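Local atomic coordinates of MerB2 (Bacillus megaterium, PDB entry 5C17), a protein that probably acts as an alkylmercury lyase, cleaving the mercury-carbon bond of organomercurials, and here holds a mercury(II) ion. Residues A[81-86]-A[99-104]; A[89-94]-A[104-109]; A[117-122]-A[130-135]. All blocks are in the same frame, centred on the assembly; numbering follows the deposited sequence. Where two conformers were deposited one is given.

Contact 1 (A[81-86]-A[99-104]). With HG (mercury (II) ion), chain B.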
# COMPACT_ATOMS: atom_id res chain seq x y z
N GLY A 81 0.82 -3.06 0.59
CA GLY A 81 1.27 -1.84 -0.09
C GLY A 81 2.77 -1.61 -0.10
O GLY A 81 3.25 -0.77 -0.84
N LEU A 82 3.50 -2.34 0.73
CA LEU A 82 4.93 -2.16 0.89
C LEU A 82 5.67 -3.27 0.14
O LEU A 82 5.30 -4.43 0.24
CB LEU A 82 5.28 -2.23 2.37
CG LEU A 82 6.73 -1.96 2.76
CD1 LEU A 82 7.16 -0.54 2.41
CD2 LEU A 82 6.93 -2.24 4.25
N SER A 83 6.74 -2.92 -0.57
CA SER A 83 7.43 -3.85 -1.46
C SER A 83 8.95 -3.68 -1.41
O SER A 83 9.46 -2.56 -1.41
CB SER A 83 6.96 -3.59 -2.90
OG SER A 83 7.59 -4.46 -3.82
N ILE A 84 9.66 -4.81 -1.42
CA ILE A 84 11.10 -4.71 -1.60
C ILE A 84 11.46 -4.65 -3.09
O ILE A 84 12.52 -4.14 -3.43
CB ILE A 84 11.89 -5.82 -0.86
CG1 ILE A 84 11.56 -7.21 -1.39
CG2 ILE A 84 11.61 -5.73 0.61
CD1 ILE A 84 12.44 -8.31 -0.82
N ILE A 85 10.57 -5.12 -3.96
CA ILE A 85 10.85 -5.10 -5.40
C ILE A 85 10.26 -3.85 -6.05
O ILE A 85 9.28 -3.29 -5.55
CB ILE A 85 10.38 -6.40 -6.11
CG1 ILE A 85 8.88 -6.61 -5.94
CG2 ILE A 85 11.19 -7.60 -5.59
CD1 ILE A 85 8.30 -7.72 -6.85
N PRO A 86 10.87 -3.38 -7.15
CA PRO A 86 10.52 -2.06 -7.70
C PRO A 86 9.08 -1.89 -8.16
O PRO A 86 8.42 -2.80 -8.66
CB PRO A 86 11.46 -1.90 -8.89
CG PRO A 86 12.59 -2.78 -8.59
CD PRO A 86 12.02 -3.96 -7.86
N PHE A 99 9.59 0.28 -1.90
CA PHE A 99 8.64 0.70 -2.92
C PHE A 99 7.23 0.53 -2.40
O PHE A 99 7.00 -0.21 -1.44
CB PHE A 99 8.85 -0.12 -4.19
CG PHE A 99 10.23 0.01 -4.75
CD1 PHE A 99 11.23 -0.84 -4.33
CD2 PHE A 99 10.53 1.01 -5.67
CE1 PHE A 99 12.52 -0.71 -4.84
CE2 PHE A 99 11.82 1.14 -6.18
CZ PHE A 99 12.81 0.27 -5.75
N ALA A 100 6.29 1.25 -3.01
CA ALA A 100 4.90 1.15 -2.63
C ALA A 100 4.04 0.75 -3.82
O ALA A 100 4.33 1.12 -4.97
CB ALA A 100 4.40 2.48 -2.07
N TRP A 101 2.94 0.04 -3.54
CA TRP A 101 2.07 -0.44 -4.61
C TRP A 101 1.27 0.67 -5.30
O TRP A 101 0.86 0.48 -6.44
CB TRP A 101 1.11 -1.50 -4.09
CG TRP A 101 1.76 -2.78 -3.69
CD1 TRP A 101 3.04 -3.17 -3.94
CD2 TRP A 101 1.16 -3.83 -2.95
NE1 TRP A 101 3.27 -4.42 -3.40
CE2 TRP A 101 2.12 -4.85 -2.79
CE3 TRP A 101 -0.12 -4.04 -2.41
CZ2 TRP A 101 1.86 -6.02 -2.10
CZ3 TRP A 101 -0.38 -5.21 -1.73
CH2 TRP A 101 0.60 -6.18 -1.58
N CYS A 102 1.04 1.79 -4.63
CA CYS A 102 0.27 2.88 -5.21
C CYS A 102 0.56 4.18 -4.48
O CYS A 102 1.25 4.22 -3.46
CB CYS A 102 -1.23 2.59 -5.18
SG CYS A 102 -1.96 2.72 -3.53
N ALA A 103 -0.02 5.26 -5.00
CA ALA A 103 0.17 6.59 -4.43
C ALA A 103 -0.30 6.68 -2.99
O ALA A 103 0.34 7.30 -2.15
CB ALA A 103 -0.58 7.59 -5.27
N ILE A 104 -1.44 6.09 -2.69
CA ILE A 104 -1.94 6.15 -1.31
C ILE A 104 -0.95 5.46 -0.38
O ILE A 104 -0.65 5.99 0.70
CB ILE A 104 -3.34 5.54 -1.18
CG1 ILE A 104 -4.36 6.42 -1.91
CG2 ILE A 104 -3.71 5.41 0.29
CD1 ILE A 104 -5.75 5.82 -1.98
HG HG B . -2.72 0.59 -2.82
O HOH W 1 5.40 -6.19 -4.25
O HOH W 2 -2.11 -0.91 -0.96

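Contact 2 (A[89-94]-A[104-109])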
# COMPACT_ATOMS: atom_id res chain seq x y z
N ASN A 89 6.62 3.76 -7.51
CA ASN A 89 6.56 4.58 -6.30
C ASN A 89 7.67 4.20 -5.35
O ASN A 89 7.55 3.25 -4.59
CB ASN A 89 5.19 4.43 -5.65
CG ASN A 89 4.10 4.43 -6.66
OD1 ASN A 89 3.90 5.41 -7.37
ND2 ASN A 89 3.41 3.31 -6.79
N GLN A 90 8.76 4.95 -5.42
CA GLN A 90 9.94 4.69 -4.61
C GLN A 90 9.83 5.44 -3.30
O GLN A 90 9.49 6.61 -3.28
CB GLN A 90 11.20 5.12 -5.38
CG GLN A 90 12.51 4.62 -4.76
CD GLN A 90 13.71 4.79 -5.69
OE1 GLN A 90 13.59 4.66 -6.91
NE2 GLN A 90 14.87 5.08 -5.11
N ILE A 91 10.10 4.74 -2.20
CA ILE A 91 10.04 5.35 -0.88
C ILE A 91 11.30 5.07 -0.09
O ILE A 91 11.68 3.92 0.11
CB ILE A 91 8.78 4.94 -0.10
CG1 ILE A 91 8.68 3.42 0.06
CG2 ILE A 91 7.55 5.43 -0.85
CD1 ILE A 91 7.57 3.00 0.99
N HIS A 92 11.94 6.13 0.37
CA HIS A 92 13.10 5.99 1.22
C HIS A 92 12.63 6.15 2.66
O HIS A 92 12.10 7.20 3.02
CB HIS A 92 14.15 7.04 0.89
CG HIS A 92 15.48 6.75 1.51
ND1 HIS A 92 16.36 5.82 1.00
CD2 HIS A 92 16.05 7.24 2.63
CE1 HIS A 92 17.43 5.77 1.77
NE2 HIS A 92 17.27 6.62 2.77
N LEU A 93 12.80 5.10 3.45
CA LEU A 93 12.16 4.97 4.75
C LEU A 93 13.03 4.09 5.64
O LEU A 93 13.40 2.99 5.25
CB LEU A 93 10.79 4.32 4.54
CG LEU A 93 9.82 4.21 5.72
CD1 LEU A 93 8.43 3.96 5.15
CD2 LEU A 93 10.20 3.09 6.68
N GLY A 94 13.37 4.57 6.84
CA GLY A 94 14.15 3.78 7.79
C GLY A 94 15.53 3.44 7.26
O GLY A 94 16.09 2.38 7.58
N ILE A 104 -1.44 6.09 -2.69
CA ILE A 104 -1.94 6.15 -1.31
C ILE A 104 -0.95 5.46 -0.38
O ILE A 104 -0.65 5.99 0.70
CB ILE A 104 -3.34 5.54 -1.18
CG1 ILE A 104 -4.36 6.42 -1.91
CG2 ILE A 104 -3.71 5.41 0.29
CD1 ILE A 104 -5.75 5.82 -1.98
N SER A 105 -0.45 4.29 -0.78
CA SER A 105 0.47 3.52 0.04
C SER A 105 1.72 4.33 0.39
O SER A 105 2.24 4.23 1.49
CB SER A 105 0.88 2.22 -0.66
OG SER A 105 -0.23 1.35 -0.83
N THR A 106 2.21 5.13 -0.57
CA THR A 106 3.43 5.92 -0.30
C THR A 106 3.31 6.77 0.97
O THR A 106 4.29 6.99 1.67
CB THR A 106 3.86 6.88 -1.47
OG1 THR A 106 2.89 7.92 -1.69
CG2 THR A 106 4.13 6.12 -2.74
N LEU A 107 2.11 7.29 1.22
CA LEU A 107 1.88 8.19 2.34
C LEU A 107 1.34 7.43 3.55
O LEU A 107 1.79 7.64 4.69
CB LEU A 107 0.95 9.32 1.91
CG LEU A 107 1.62 10.31 0.96
CD1 LEU A 107 0.61 11.14 0.23
CD2 LEU A 107 2.60 11.22 1.67
N GLU A 108 0.39 6.53 3.34
CA GLU A 108 -0.14 5.81 4.49
C GLU A 108 0.92 4.94 5.15
O GLU A 108 0.86 4.75 6.36
CB GLU A 108 -1.41 5.04 4.15
CG GLU A 108 -1.21 3.68 3.64
CD GLU A 108 -2.51 2.92 3.42
OE1 GLU A 108 -3.60 3.51 3.52
OE2 GLU A 108 -2.42 1.71 3.13
N LEU A 109 1.90 4.46 4.39
CA LEU A 109 2.97 3.67 4.99
C LEU A 109 3.86 4.52 5.91
O LEU A 109 4.39 4.02 6.89
CB LEU A 109 3.79 2.96 3.91
CG LEU A 109 3.08 1.82 3.19
CD1 LEU A 109 3.84 1.41 1.95
CD2 LEU A 109 2.88 0.64 4.12

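Contact 3 (A[117-122]-A[130-135])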
# COMPACT_ATOMS: atom_id res chain seq x y z
N VAL A 117 9.54 9.89 5.38
CA VAL A 117 9.77 9.29 4.07
C VAL A 117 10.13 10.34 3.03
O VAL A 117 9.78 11.51 3.16
CB VAL A 117 8.54 8.48 3.58
CG1 VAL A 117 8.25 7.33 4.53
CG2 VAL A 117 7.32 9.37 3.42
N ASP A 118 10.84 9.88 2.01
CA ASP A 118 11.04 10.62 0.77
C ASP A 118 10.40 9.75 -0.29
O ASP A 118 10.77 8.59 -0.45
CB ASP A 118 12.51 10.82 0.41
CG ASP A 118 13.29 11.66 1.42
OD1 ASP A 118 12.71 12.24 2.35
OD2 ASP A 118 14.52 11.78 1.23
N ILE A 119 9.49 10.33 -1.06
CA ILE A 119 8.73 9.64 -2.08
C ILE A 119 9.08 10.19 -3.44
O ILE A 119 9.10 11.41 -3.63
CB ILE A 119 7.19 9.85 -1.85
CG1 ILE A 119 6.77 9.31 -0.49
CG2 ILE A 119 6.35 9.24 -3.00
CD1 ILE A 119 5.49 9.90 0.03
N HIS A 120 9.31 9.29 -4.39
CA HIS A 120 9.46 9.66 -5.79
C HIS A 120 8.48 8.82 -6.60
O HIS A 120 8.43 7.60 -6.46
CB HIS A 120 10.89 9.44 -6.29
CG HIS A 120 11.15 10.00 -7.66
ND1 HIS A 120 10.70 9.40 -8.81
CD2 HIS A 120 11.81 11.12 -8.05
CE1 HIS A 120 11.06 10.12 -9.86
NE2 HIS A 120 11.74 11.17 -9.43
N SER A 121 7.71 9.51 -7.44
CA SER A 121 6.71 8.84 -8.26
C SER A 121 6.54 9.58 -9.57
O SER A 121 7.41 10.37 -9.95
CB SER A 121 5.39 8.73 -7.49
OG SER A 121 4.45 7.90 -8.16
N ARG A 122 5.43 9.32 -10.26
CA ARG A 122 5.17 9.87 -11.59
C ARG A 122 3.72 10.29 -11.70
O ARG A 122 2.85 9.62 -11.18
CB ARG A 122 5.44 8.83 -12.68
CG ARG A 122 6.90 8.40 -12.81
CD ARG A 122 7.69 9.43 -13.55
NE ARG A 122 9.12 9.14 -13.50
CZ ARG A 122 10.05 9.88 -14.09
NH1 ARG A 122 9.68 10.94 -14.81
NH2 ARG A 122 11.33 9.59 -13.97
N ILE A 130 7.21 13.24 -9.62
CA ILE A 130 6.56 13.76 -8.43
C ILE A 130 7.45 13.44 -7.24
O ILE A 130 7.95 12.31 -7.12
CB ILE A 130 5.18 13.10 -8.27
CG1 ILE A 130 4.28 13.61 -9.41
CG2 ILE A 130 4.57 13.37 -6.87
CD1 ILE A 130 2.92 13.10 -9.41
N GLU A 131 7.70 14.43 -6.40
CA GLU A 131 8.49 14.27 -5.18
C GLU A 131 7.70 14.80 -4.00
O GLU A 131 7.17 15.91 -4.05
CB GLU A 131 9.83 14.99 -5.30
CG GLU A 131 10.69 14.41 -6.41
CD GLU A 131 12.16 14.78 -6.29
OE1 GLU A 131 12.99 14.08 -6.90
OE2 GLU A 131 12.49 15.76 -5.58
N VAL A 132 7.62 14.00 -2.95
CA VAL A 132 6.93 14.36 -1.73
C VAL A 132 7.80 13.92 -0.57
O VAL A 132 8.33 12.81 -0.60
CB VAL A 132 5.55 13.67 -1.61
CG1 VAL A 132 4.87 14.07 -0.32
CG2 VAL A 132 4.66 14.02 -2.80
N THR A 133 7.95 14.76 0.44
CA THR A 133 8.61 14.31 1.67
C THR A 133 7.71 14.59 2.86
O THR A 133 6.89 15.51 2.86
CB THR A 133 10.00 14.94 1.89
OG1 THR A 133 9.85 16.34 2.09
CG2 THR A 133 10.92 14.69 0.71
N VAL A 134 7.88 13.75 3.88
CA VAL A 134 7.13 13.86 5.12
C VAL A 134 8.12 13.89 6.27
O VAL A 134 9.03 13.06 6.32
CB VAL A 134 6.17 12.68 5.29
CG1 VAL A 134 5.33 12.85 6.55
CG2 VAL A 134 5.25 12.52 4.07
N ARG A 135 7.95 14.87 7.16
CA ARG A 135 8.83 15.05 8.31
C ARG A 135 7.96 15.23 9.56
O ARG A 135 7.16 16.18 9.66
CB ARG A 135 9.72 16.28 8.09
CG ARG A 135 10.65 16.23 6.89
CD ARG A 135 11.76 15.23 7.08
NE ARG A 135 12.66 15.16 5.94
CZ ARG A 135 12.58 14.27 4.95
NH1 ARG A 135 11.61 13.36 4.94
NH2 ARG A 135 13.47 14.29 3.96

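Contact 1 (A[81-86]-A[99-104])
Gly81 lies over one face of the Trp101 indole, its backbone N 3.3 Å from the ring plane and offset toward the rim on the benzo side, where CE3 and CZ3 are the nearest ring atoms. The same glycine turns its carbonyl to the tryptophan backbone, Trp101 N donating to Gly81 O over 2.8 Å. CG of Trp101 stands anti to the carbonyl carbon (chi1 -68°), which lays the indole back along residues 81-83 and brings NE1 past CB of Ser83. A water accepts from Trp101 NE1 at 2.9 Å and donates to Ser83 OG, and that hydroxyl in turn donates to Ile85 O at 2.7 Å, tying the bend after the strand to the indole. An alanine in place of Trp101 would probably uncover the backbone of Gly81 and leave the water on Ser83 OG without its indole N-H donor. Beyond the bend, Pro86 CA sits over one face of the Phe99 ring, 3.4 Å from its centroid and 4° off the normal, a CH-pi contact. Ser83 and Phe99 form a hydrogen-bonded antiparallel pair, and Leu82 faces Ala100 in the adjoining non-hydrogen-bonded pair. On the Leu82 side, helix 22-34 packs against the sheet. After Ala100 the chain leaves the strand, and Cys102, two residues on, is the N-cap of helix 103-113 and binds mercury through SG at 2.4 Å. Cys165 supplies a second thiolate ligand, and water 2 lies 2.5 Å from the metal. This strand-to-helix junction thus carries one of the two cysteines that bind mercury in this MerB-family protein.

Contact 2 (A[89-94]-A[104-109])
Thr106 presses its methyl group into the angle between two strand side chains, CG2 lying 3.5 Å from Asn89 CB and 4.0 Å from Ile91 CG2. The threonine methyl points to the strand because it stands anti to the carbonyl carbon, while OG1, at a chi1 of 65°, is placed to bond Ala103 O one turn back in the helix and also Tyr170 OH. Its polar branch is therefore satisfied away from the strand, and the contact itself has no hydrogen bond. Asn89 likewise gives only its CB to the helix; its amide is held by two outside partners, OD1 by Ser121 OG and ND2 by Ala100 O, which fix the rotation of the group. Farther along, Ile91 divides its branches: CG2 meets Thr106, whereas CD1 reaches Leu109 CD1 at 4.2 Å, the two side chains crossing at about a right angle. Leu93 makes a looser approach, CD1 coming within 4.4 Å of Leu109 O. Ile119 of the neighbouring strand touches both Ile91 and Thr106, carrying the apolar layer on to the next strand. Every second residue of the strand faces the helix, and with the axes of strand 89-93 and helix 104-109 only 15° apart, 9.1 Å at closest approach, the contact runs on along both. The result is a helix packed along one face of an antiparallel sheet; helix 103-113 also carries Ser105 of the dithiol-binding pocket.

Contact 3 (A[117-122]-A[130-135])
Val117 begins an antiparallel beta hairpin with strand 129-135, its CG2 lying 3.8 Å from Val134 CG2, the two side chains side by side and pointing the same way. Its carbonyl accepts from Val134 N at 3.0 Å, while the return bond from Val117 N to Val134 O is weak. Asp118 follows on the opposite face, beside Thr133, whose CG2 touches its carboxylate; the hydroxyl of Thr133 turns to Lys141 N on the next strand. Arg135, bent at chi2 (-70°), brings its guanidinium nearly coplanar with the Asp118 carboxylate in a salt bridge that spends both terminal nitrogens on one oxygen: NH1 reaches Asp118 OD1 at 3.0 Å and NH2 takes its syn lone pair at 2.7 Å. NH1 also donates to Val134 O and, weakly, to Val117 O. Ile119 returns to the valine face, where CD1 packs on Val132 CB and, on the helix side, on Leu107. Its backbone pairs with Val132 in both directions, Ile119 N donating to Val132 O at 2.8 Å. His120 lies across from Glu131, with OE1 near the ring plane, 3.4 Å from CD2, and the carboxylate turned 70° from the ring; OE2 of Glu131 forms a salt bridge with Lys141. Ser121 pairs with Ile130 through two backbone bonds. At Arg122 the apolar tip of Ile130 rests against the backbone, CD1 being 3.7 Å from Arg122 C.

How the contacts relate
The three contacts share one antiparallel sheet, with helix 103-113 linking contacts 1 and 2, which overlap at Ile104. Their centres are about 7 Å apart, and Ala100 N probably bonds Asn89 O at 2.8 Å. Contact 3 extends the sheet on the far side of strand 89-93, where His92 N lies 2.8 Å from Asp118 O. Contacts 1 and 3 do not touch, their centres being about 13 Å apart. Mercury sits at contact 1, while the side chain of Asn89 is about 8 Å and that of Ser121 about 12 Å from it. Cys102 and Ser105 both touch the bound dithiol.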